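Local coordinates for protein uncharacterized CBS domain-containing proteins (Corynebacterium glutamicum, PDB 2P3H) that is of unknown function but may act as a membrane transport protein or hemolysin and perhaps binds flavin adenine dinucleotide, its CorC_HlyC transporter-associated domain being the part described, at residues G43-H48 against D57-P62; I29-P34 against I61-E66. One frame throughout, in Å; residues are numbered along the deposited sequence. Where two conformers were deposited one is given.

Along the chain, helix 22-29 ends in the segment 29-34, which leads on toward helix 41-49; the strand 58-62 follows, and after it residues 63-66. Interaction 2, between 29-34 and 61-66, closes the wider loop, and interaction 1, between 43-48 and 57-62, nests inside it with only eight residues between its segments. Both end on the same strand, an outermost one of the antiparallel sheet, and share Ile61 and Pro62. Interaction 1 lays helix 41-49 across that strand, while interaction 2 fastens the exit of helix 22-29 to the segment 61-66. The two meet where Leu44 CD2 lies 4.0 Å from Leu33 CD2.

Interaction 1 of 2, residues G43-H48 against D57-P62; sequences GLLFDH and DVIEIP
Ile61 pushes its CD1 methyl into a hollow on the helix 43-48 walled by Leu44, Leu45 and His48. Leu44 meets it tip to tip, with CG 3.7 Å from Ile61 CD1, its two methyls spread around the isoleucine end. Leu45 crosses Ile61 at about a right angle, and its CD2 rests in the notch formed by Ile61 CD1 and Ile59 CG2, 4.0 Å from each. This is helix-on-sheet packing in a CorC_HlyC domain: the axis of 43-48 runs at 94° to strand 58-62, 9.9 Å away at closest approach, and Ile59 and Ile61, alternate residues of the strand, both face helix 41-49. Leu45 also reaches Ile83 of the adjacent strand 80-89 and Leu96 of strand 92-100, one further in. His48 closes the hollow on one side, its chi1 of -172° swinging the ring away from the backbone N so that one face lies over Ile61 CG1, a CH-pi contact 4.2 Å from the ring centroid and offset toward the rim. Ile59 CG2 approaches the same ring obliquely, 3.6 Å from His48 CD2. A water in the ring plane, 2.8 Å from His48 NE2, donates a hydrogen bond to Glu60 O and so bridges the imidazole to the strand backbone.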
ATOM      1  N   GLY A  43       6.634   3.946  -5.878  1.00 32.51           N
ATOM      2  CA  GLY A  43       6.206   4.286  -7.231  1.00 33.43           C
ATOM      3  C   GLY A  43       4.688   4.416  -7.277  1.00 33.22           C
ATOM      4  O   GLY A  43       4.148   5.338  -7.924  1.00 33.47           O
ATOM      5  N   LEU A  44       4.003   3.485  -6.617  1.00 32.71           N
ATOM      6  CA  LEU A  44       2.529   3.526  -6.527  0.50 32.66           C
ATOM      7  C   LEU A  44       2.073   4.807  -5.821  1.00 33.11           C
ATOM      8  O   LEU A  44       1.155   5.494  -6.272  1.00 33.75           O
ATOM      9  CB  LEU A  44       2.015   2.287  -5.779  0.50 31.83           C
ATOM     10  CG  LEU A  44       0.547   2.259  -5.327  0.50 31.38           C
ATOM     11  CD1 LEU A  44      -0.417   2.285  -6.528  0.50 30.44           C
ATOM     12  CD2 LEU A  44       0.311   1.044  -4.467  0.50 30.48           C
ATOM     13  N   LEU A  45       2.709   5.102  -4.686  1.00 34.79           N
ATOM     14  CA  LEU A  45       2.401   6.301  -3.901  1.00 34.59           C
ATOM     15  C   LEU A  45       2.586   7.584  -4.703  1.00 35.35           C
ATOM     16  O   LEU A  45       1.687   8.441  -4.715  1.00 34.12           O
ATOM     17  CB  LEU A  45       3.258   6.349  -2.634  1.00 34.96           C
ATOM     18  CG  LEU A  45       3.020   5.282  -1.578  1.00 36.41           C
ATOM     19  CD1 LEU A  45       3.930   5.544  -0.386  1.00 37.71           C
ATOM     20  CD2 LEU A  45       1.543   5.212  -1.160  1.00 37.22           C
ATOM     21  N   PHE A  46       3.719   7.716  -5.400  1.00 34.09           N
ATOM     22  CA  PHE A  46       3.916   8.883  -6.256  1.00 34.41           C
ATOM     23  C   PHE A  46       2.856   8.973  -7.341  1.00 35.83           C
ATOM     24  O   PHE A  46       2.342  10.061  -7.630  1.00 35.47           O
ATOM     25  CB  PHE A  46       5.308   8.880  -6.907  1.00 34.29           C
ATOM     26  CG  PHE A  46       6.414   9.354  -5.999  1.00 33.08           C
ATOM     27  CD1 PHE A  46       6.445  10.669  -5.537  1.00 34.51           C
ATOM     28  CD2 PHE A  46       7.463   8.497  -5.646  1.00 31.96           C
ATOM     29  CE1 PHE A  46       7.496  11.118  -4.710  1.00 34.47           C
ATOM     30  CE2 PHE A  46       8.514   8.932  -4.813  1.00 33.79           C
ATOM     31  CZ  PHE A  46       8.529  10.257  -4.355  1.00 34.08           C
ATOM     32  N   ASP A  47       2.538   7.835  -7.954  1.00 35.87           N
ATOM     33  CA  ASP A  47       1.519   7.819  -8.994  1.00 37.60           C
ATOM     34  C   ASP A  47       0.141   8.271  -8.460  1.00 38.46           C
ATOM     35  O   ASP A  47      -0.518   9.117  -9.078  1.00 38.78           O
ATOM     36  CB  ASP A  47       1.460   6.434  -9.625  1.00 36.78           C
ATOM     37  CG  ASP A  47       0.563   6.392 -10.844  1.00 38.97           C
ATOM     38  OD1 ASP A  47       1.072   6.520 -11.962  1.00 37.56           O
ATOM     39  OD2 ASP A  47      -0.654   6.258 -10.663  1.00 38.72           O
ATOM     40  N   HIS A  48      -0.272   7.725  -7.313  1.00 39.94           N
ATOM     41  CA  HIS A  48      -1.563   8.036  -6.657  1.00 41.80           C
ATOM     42  C   HIS A  48      -1.663   9.498  -6.179  1.00 42.42           C
ATOM     43  O   HIS A  48      -2.660  10.187  -6.441  1.00 43.09           O
ATOM     44  CB  HIS A  48      -1.783   7.078  -5.470  1.00 42.35           C
ATOM     45  CG  HIS A  48      -3.148   7.169  -4.846  1.00 43.87           C
ATOM     46  ND1 HIS A  48      -4.185   6.328  -5.203  1.00 46.54           N
ATOM     47  CD2 HIS A  48      -3.651   8.010  -3.908  1.00 43.75           C
ATOM     48  CE1 HIS A  48      -5.263   6.644  -4.505  1.00 44.53           C
ATOM     49  NE2 HIS A  48      -4.968   7.662  -3.716  1.00 45.29           N
ATOM     50  N   ASP A  57       2.740  12.199   5.771  1.00 35.72           N
ATOM     51  CA  ASP A  57       1.643  12.093   4.783  1.00 34.93           C
ATOM     52  C   ASP A  57       0.944  10.741   4.899  1.00 34.75           C
ATOM     53  O   ASP A  57       1.597   9.725   5.090  1.00 33.58           O
ATOM     54  CB  ASP A  57       2.168  12.250   3.338  1.00 34.94           C
ATOM     55  CG  ASP A  57       2.483  13.695   2.977  1.00 38.10           C
ATOM     56  OD1 ASP A  57       2.273  14.595   3.832  1.00 37.07           O
ATOM     57  OD2 ASP A  57       2.926  13.930   1.832  1.00 39.23           O
ATOM     58  N   VAL A  58      -0.378  10.739   4.789  1.00 34.35           N
ATOM     59  CA  VAL A  58      -1.151   9.496   4.850  1.00 35.01           C
ATOM     60  C   VAL A  58      -1.882   9.344   3.534  1.00 35.19           C
ATOM     61  O   VAL A  58      -2.562  10.257   3.067  1.00 35.39           O
ATOM     62  CB  VAL A  58      -2.172   9.503   6.001  1.00 35.20           C
ATOM     63  CG1 VAL A  58      -3.019   8.204   5.996  1.00 36.71           C
ATOM     64  CG2 VAL A  58      -1.454   9.708   7.340  1.00 36.21           C
ATOM     65  N   ILE A  59      -1.718   8.186   2.916  1.00 34.72           N
ATOM     66  CA  ILE A  59      -2.318   7.976   1.613  1.00 36.02           C
ATOM     67  C   ILE A  59      -3.139   6.709   1.756  1.00 35.77           C
ATOM     68  O   ILE A  59      -2.640   5.716   2.237  1.00 35.08           O
ATOM     69  CB  ILE A  59      -1.248   7.770   0.521  1.00 36.54           C
ATOM     70  CG1 ILE A  59      -0.443   9.061   0.309  1.00 38.78           C
ATOM     71  CG2 ILE A  59      -1.876   7.348  -0.803  1.00 37.36           C
ATOM     72  CD1 ILE A  59       0.828   9.080   1.105  1.00 43.87           C
ATOM     73  N   GLU A  60      -4.388   6.760   1.332  1.00 33.84           N
ATOM     74  CA  GLU A  60      -5.238   5.577   1.403  1.00 34.71           C
ATOM     75  C   GLU A  60      -5.551   5.034  -0.001  1.00 33.16           C
ATOM     76  O   GLU A  60      -6.011   5.754  -0.860  1.00 32.36           O
ATOM     77  CB  GLU A  60      -6.494   5.867   2.246  1.00 35.38           C
ATOM     78  CG  GLU A  60      -6.101   6.095   3.765  1.00 37.32           C
ATOM     79  CD  GLU A  60      -7.266   6.368   4.719  1.00 39.80           C
ATOM     80  OE1 GLU A  60      -8.464   6.346   4.272  1.00 39.92           O
ATOM     81  OE2 GLU A  60      -6.972   6.608   5.942  1.00 39.09           O
ATOM     82  N   ILE A  61      -5.261   3.758  -0.226  1.00 31.84           N
ATOM     83  CA  ILE A  61      -5.420   3.132  -1.550  1.00 33.65           C
ATOM     84  C   ILE A  61      -6.398   1.941  -1.448  1.00 32.33           C
ATOM     85  O   ILE A  61      -6.207   1.021  -0.627  1.00 31.49           O
ATOM     86  CB  ILE A  61      -4.036   2.645  -2.112  1.00 34.38           C
ATOM     87  CG1 ILE A  61      -3.071   3.855  -2.124  1.00 36.71           C
ATOM     88  CG2 ILE A  61      -4.185   1.949  -3.495  1.00 34.18           C
ATOM     89  CD1 ILE A  61      -1.799   3.722  -2.883  1.00 37.62           C
ATOM     90  N   PRO A  62      -7.430   1.945  -2.291  1.00 31.48           N
ATOM     91  CA  PRO A  62      -8.362   0.805  -2.356  1.00 30.49           C
ATOM     92  C   PRO A  62      -7.682  -0.428  -2.931  1.00 30.47           C
ATOM     93  O   PRO A  62      -6.893  -0.315  -3.887  1.00 30.79           O
ATOM     94  CB  PRO A  62      -9.451   1.285  -3.327  1.00 32.02           C
ATOM     95  CG  PRO A  62      -9.294   2.783  -3.400  1.00 32.54           C
ATOM     96  CD  PRO A  62      -7.815   3.036  -3.209  1.00 32.60           C
TER
HETATM   97  O   HOH W   1      -6.881   8.635  -1.920  1.00 49.19           O

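Interaction 2 of 2, residues I29-P34 against I61-E66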
ATOM      1  N   ILE A  29      -0.086  -8.451   2.387  1.00 32.08           N
ATOM      2  CA  ILE A  29      -1.365  -7.920   2.844  1.00 33.37           C
ATOM      3  C   ILE A  29      -2.554  -8.794   2.418  1.00 33.82           C
ATOM      4  O   ILE A  29      -3.666  -8.630   2.953  1.00 34.36           O
ATOM      5  CB  ILE A  29      -1.560  -6.465   2.407  1.00 32.75           C
ATOM      6  CG1 ILE A  29      -1.833  -6.370   0.901  1.00 33.56           C
ATOM      7  CG2 ILE A  29      -0.298  -5.620   2.791  1.00 34.69           C
ATOM      8  CD1 ILE A  29      -1.969  -4.925   0.412  1.00 33.48           C
ATOM      9  N   GLY A  30      -2.311  -9.705   1.475  1.00 34.13           N
ATOM     10  CA  GLY A  30      -3.354 -10.651   1.015  1.00 34.90           C
ATOM     11  C   GLY A  30      -4.347 -10.096  -0.005  1.00 35.23           C
ATOM     12  O   GLY A  30      -5.406 -10.700  -0.240  1.00 36.18           O
ATOM     13  N   TYR A  31      -4.008  -8.971  -0.627  1.00 34.60           N
ATOM     14  CA  TYR A  31      -4.862  -8.269  -1.596  0.50 34.38           C
ATOM     15  C   TYR A  31      -3.982  -7.734  -2.724  1.00 34.13           C
ATOM     16  O   TYR A  31      -2.862  -7.329  -2.458  1.00 34.62           O
ATOM     17  CB  TYR A  31      -5.496  -7.033  -0.953  0.50 34.58           C
ATOM     18  CG  TYR A  31      -6.653  -7.246  -0.005  0.50 35.16           C
ATOM     19  CD1 TYR A  31      -6.442  -7.409   1.363  0.50 34.32           C
ATOM     20  CD2 TYR A  31      -7.968  -7.210  -0.470  0.50 35.37           C
ATOM     21  CE1 TYR A  31      -7.534  -7.578   2.246  0.50 35.49           C
ATOM     22  CE2 TYR A  31      -9.054  -7.370   0.395  0.50 36.34           C
ATOM     23  CZ  TYR A  31      -8.828  -7.551   1.744  0.50 35.90           C
ATOM     24  OH  TYR A  31      -9.906  -7.712   2.572  0.50 36.83           O
ATOM     25  N   GLU A  32      -4.523  -7.631  -3.932  1.00 33.43           N
ATOM     26  CA  GLU A  32      -3.838  -6.928  -5.012  1.00 32.93           C
ATOM     27  C   GLU A  32      -4.042  -5.423  -4.952  1.00 32.85           C
ATOM     28  O   GLU A  32      -5.096  -4.925  -4.566  1.00 32.25           O
ATOM     29  CB  GLU A  32      -4.254  -7.492  -6.360  1.00 33.27           C
ATOM     30  CG  GLU A  32      -3.800  -8.942  -6.495  1.00 35.44           C
ATOM     31  CD  GLU A  32      -3.896  -9.499  -7.894  1.00 39.26           C
ATOM     32  OE1 GLU A  32      -3.414  -8.842  -8.848  1.00 43.65           O
ATOM     33  OE2 GLU A  32      -4.413 -10.625  -8.025  1.00 39.98           O
ATOM     34  N   LEU A  33      -2.989  -4.710  -5.339  1.00 32.19           N
ATOM     35  CA  LEU A  33      -3.004  -3.268  -5.441  1.00 32.76           C
ATOM     36  C   LEU A  33      -3.202  -2.836  -6.893  1.00 33.34           C
ATOM     37  O   LEU A  33      -2.969  -3.635  -7.793  1.00 33.13           O
ATOM     38  CB  LEU A  33      -1.681  -2.719  -4.890  1.00 31.88           C
ATOM     39  CG  LEU A  33      -1.625  -2.658  -3.344  1.00 34.42           C
ATOM     40  CD1 LEU A  33      -0.158  -2.739  -2.879  1.00 38.21           C
ATOM     41  CD2 LEU A  33      -2.327  -1.418  -2.844  1.00 35.82           C
ATOM     42  N   PRO A  34      -3.649  -1.586  -7.129  1.00 34.68           N
ATOM     43  CA  PRO A  34      -3.736  -1.087  -8.519  1.00 35.73           C
ATOM     44  C   PRO A  34      -2.400  -1.187  -9.273  1.00 36.70           C
ATOM     45  O   PRO A  34      -1.354  -0.970  -8.687  1.00 37.35           O
ATOM     46  CB  PRO A  34      -4.140   0.377  -8.352  1.00 36.20           C
ATOM     47  CG  PRO A  34      -4.726   0.482  -6.971  1.00 36.84           C
ATOM     48  CD  PRO A  34      -4.148  -0.605  -6.139  1.00 34.67           C
ATOM     49  N   ILE A  61      -5.261   3.758  -0.226  1.00 31.84           N
ATOM     50  CA  ILE A  61      -5.420   3.132  -1.550  1.00 33.65           C
ATOM     51  C   ILE A  61      -6.398   1.941  -1.448  1.00 32.33           C
ATOM     52  O   ILE A  61      -6.207   1.021  -0.627  1.00 31.49           O
ATOM     53  CB  ILE A  61      -4.036   2.645  -2.112  1.00 34.38           C
ATOM     54  CG1 ILE A  61      -3.071   3.855  -2.124  1.00 36.71           C
ATOM     55  CG2 ILE A  61      -4.185   1.949  -3.495  1.00 34.18           C
ATOM     56  CD1 ILE A  61      -1.799   3.722  -2.883  1.00 37.62           C
ATOM     57  N   PRO A  62      -7.430   1.945  -2.291  1.00 31.48           N
ATOM     58  CA  PRO A  62      -8.362   0.805  -2.356  1.00 30.49           C
ATOM     59  C   PRO A  62      -7.682  -0.428  -2.931  1.00 30.47           C
ATOM     60  O   PRO A  62      -6.893  -0.315  -3.887  1.00 30.79           O
ATOM     61  CB  PRO A  62      -9.451   1.285  -3.327  1.00 32.02           C
ATOM     62  CG  PRO A  62      -9.294   2.783  -3.400  1.00 32.54           C
ATOM     63  CD  PRO A  62      -7.815   3.036  -3.209  1.00 32.60           C
ATOM     64  N   LEU A  63      -8.012  -1.572  -2.354  1.00 30.76           N
ATOM     65  CA  LEU A  63      -7.443  -2.872  -2.734  1.00 30.99           C
ATOM     66  C   LEU A  63      -8.412  -3.539  -3.722  1.00 30.91           C
ATOM     67  O   LEU A  63      -9.618  -3.255  -3.708  1.00 31.66           O
ATOM     68  CB  LEU A  63      -7.276  -3.723  -1.491  1.00 31.93           C
ATOM     69  CG  LEU A  63      -6.233  -3.068  -0.576  1.00 34.14           C
ATOM     70  CD1 LEU A  63      -6.252  -3.699   0.777  1.00 34.63           C
ATOM     71  CD2 LEU A  63      -4.870  -3.172  -1.232  1.00 36.99           C
ATOM     72  N   ASP A  64      -7.887  -4.388  -4.597  1.00 30.66           N
ATOM     73  CA  ASP A  64      -8.742  -5.035  -5.578  1.00 30.10           C
ATOM     74  C   ASP A  64      -9.659  -6.021  -4.883  1.00 30.24           C
ATOM     75  O   ASP A  64      -9.240  -6.736  -3.960  1.00 30.25           O
ATOM     76  CB  ASP A  64      -7.905  -5.813  -6.601  1.00 29.84           C
ATOM     77  CG  ASP A  64      -7.213  -4.909  -7.615  1.00 31.90           C
ATOM     78  OD1 ASP A  64      -7.328  -3.649  -7.541  1.00 31.60           O
ATOM     79  OD2 ASP A  64      -6.564  -5.480  -8.503  1.00 30.90           O
ATOM     80  N   PHE A  65     -10.887  -6.079  -5.366  1.00 29.41           N
ATOM     81  CA  PHE A  65     -11.816  -7.138  -4.994  1.00 29.38           C
ATOM     82  C   PHE A  65     -11.319  -8.454  -5.590  1.00 29.74           C
ATOM     83  O   PHE A  65     -10.567  -8.459  -6.555  1.00 28.14           O
ATOM     84  CB  PHE A  65     -13.195  -6.822  -5.547  1.00 30.64           C
ATOM     85  CG  PHE A  65     -13.877  -5.655  -4.880  1.00 31.33           C
ATOM     86  CD1 PHE A  65     -14.238  -5.717  -3.525  1.00 32.57           C
ATOM     87  CD2 PHE A  65     -14.200  -4.519  -5.623  1.00 32.10           C
ATOM     88  CE1 PHE A  65     -14.884  -4.630  -2.910  1.00 33.52           C
ATOM     89  CE2 PHE A  65     -14.845  -3.430  -5.026  1.00 34.01           C
ATOM     90  CZ  PHE A  65     -15.190  -3.498  -3.657  1.00 32.68           C
ATOM     91  N   GLU A  66     -11.741  -9.552  -4.976  1.00 29.55           N
ATOM     92  CA  GLU A  66     -11.706 -10.866  -5.589  1.00 29.59           C
ATOM     93  C   GLU A  66     -13.110 -11.176  -6.099  1.00 28.30           C
ATOM     94  O   GLU A  66     -14.108 -10.581  -5.628  1.00 27.42           O
ATOM     95  CB  GLU A  66     -11.290 -11.928  -4.562  1.00 30.60           C
ATOM     96  CG  GLU A  66      -9.990 -11.652  -3.832  1.00 35.61           C
ATOM     97  CD  GLU A  66      -8.767 -11.858  -4.689  1.00 42.12           C
ATOM     98  OE1 GLU A  66      -8.830 -12.623  -5.687  1.00 43.68           O
ATOM     99  OE2 GLU A  66      -7.728 -11.236  -4.372  1.00 47.64           O
TER
HETATM  100  O   HOH W   2      -7.256  -8.532  -4.261  1.00 25.83           O
HETATM  101  O   HOH W   3      -5.507 -12.172  -5.311  1.00 38.71           O
HETATM  102  O   HOH W   4      -4.637  -4.641  -9.855  1.00 33.87           O
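At the exit of helix 22-29, where Gly30 leaves the helical path with positive phi, the segment 29-34 turns across the segment 61-66, and Leu63 is the side chain around which it packs. With Leu63 CG opposite its own carbonyl carbon (chi1 -65°), the two methyls are turned to Tyr31 and Leu33: CD1 lies over a face of the Tyr31 ring, a CH-pi contact with the centroid 4.0 Å away and the methyl displaced toward the rim, while CD2 presses against Leu33 CD2 at a tight 3.5 Å and also touches Ile29 CD1. Tyr31 crosses Leu63 at about a right angle, and its hydroxyl is held by Arg79. Leu33 and Leu63, by contrast, lie side by side and point the same way. In the domain, this apolar cluster joins the end of helix 22-29 to the edge of the antiparallel sheet, with Leu81 of the next strand touching both Ile29 and Leu33. One backbone hydrogen bond joins the two segments: Asp64 N donates to Glu32 O at 2.8 Å, nearly straight (179°). Beyond it, Pro34 seats its ring on Ile61 and Pro62, CD being 3.7 Å from Ile61 CG2 and 3.6 Å from Pro62 O. Toward Glu66, a water accepts from Glu32 N and donates to Asp64 O and to Glu66 OE2, so it ties both backbones to a carboxylate. The acidic groups of Glu32 and Asp64 come near without touching, Glu32 OE1 being 4.6 Å from Asp64 OD2.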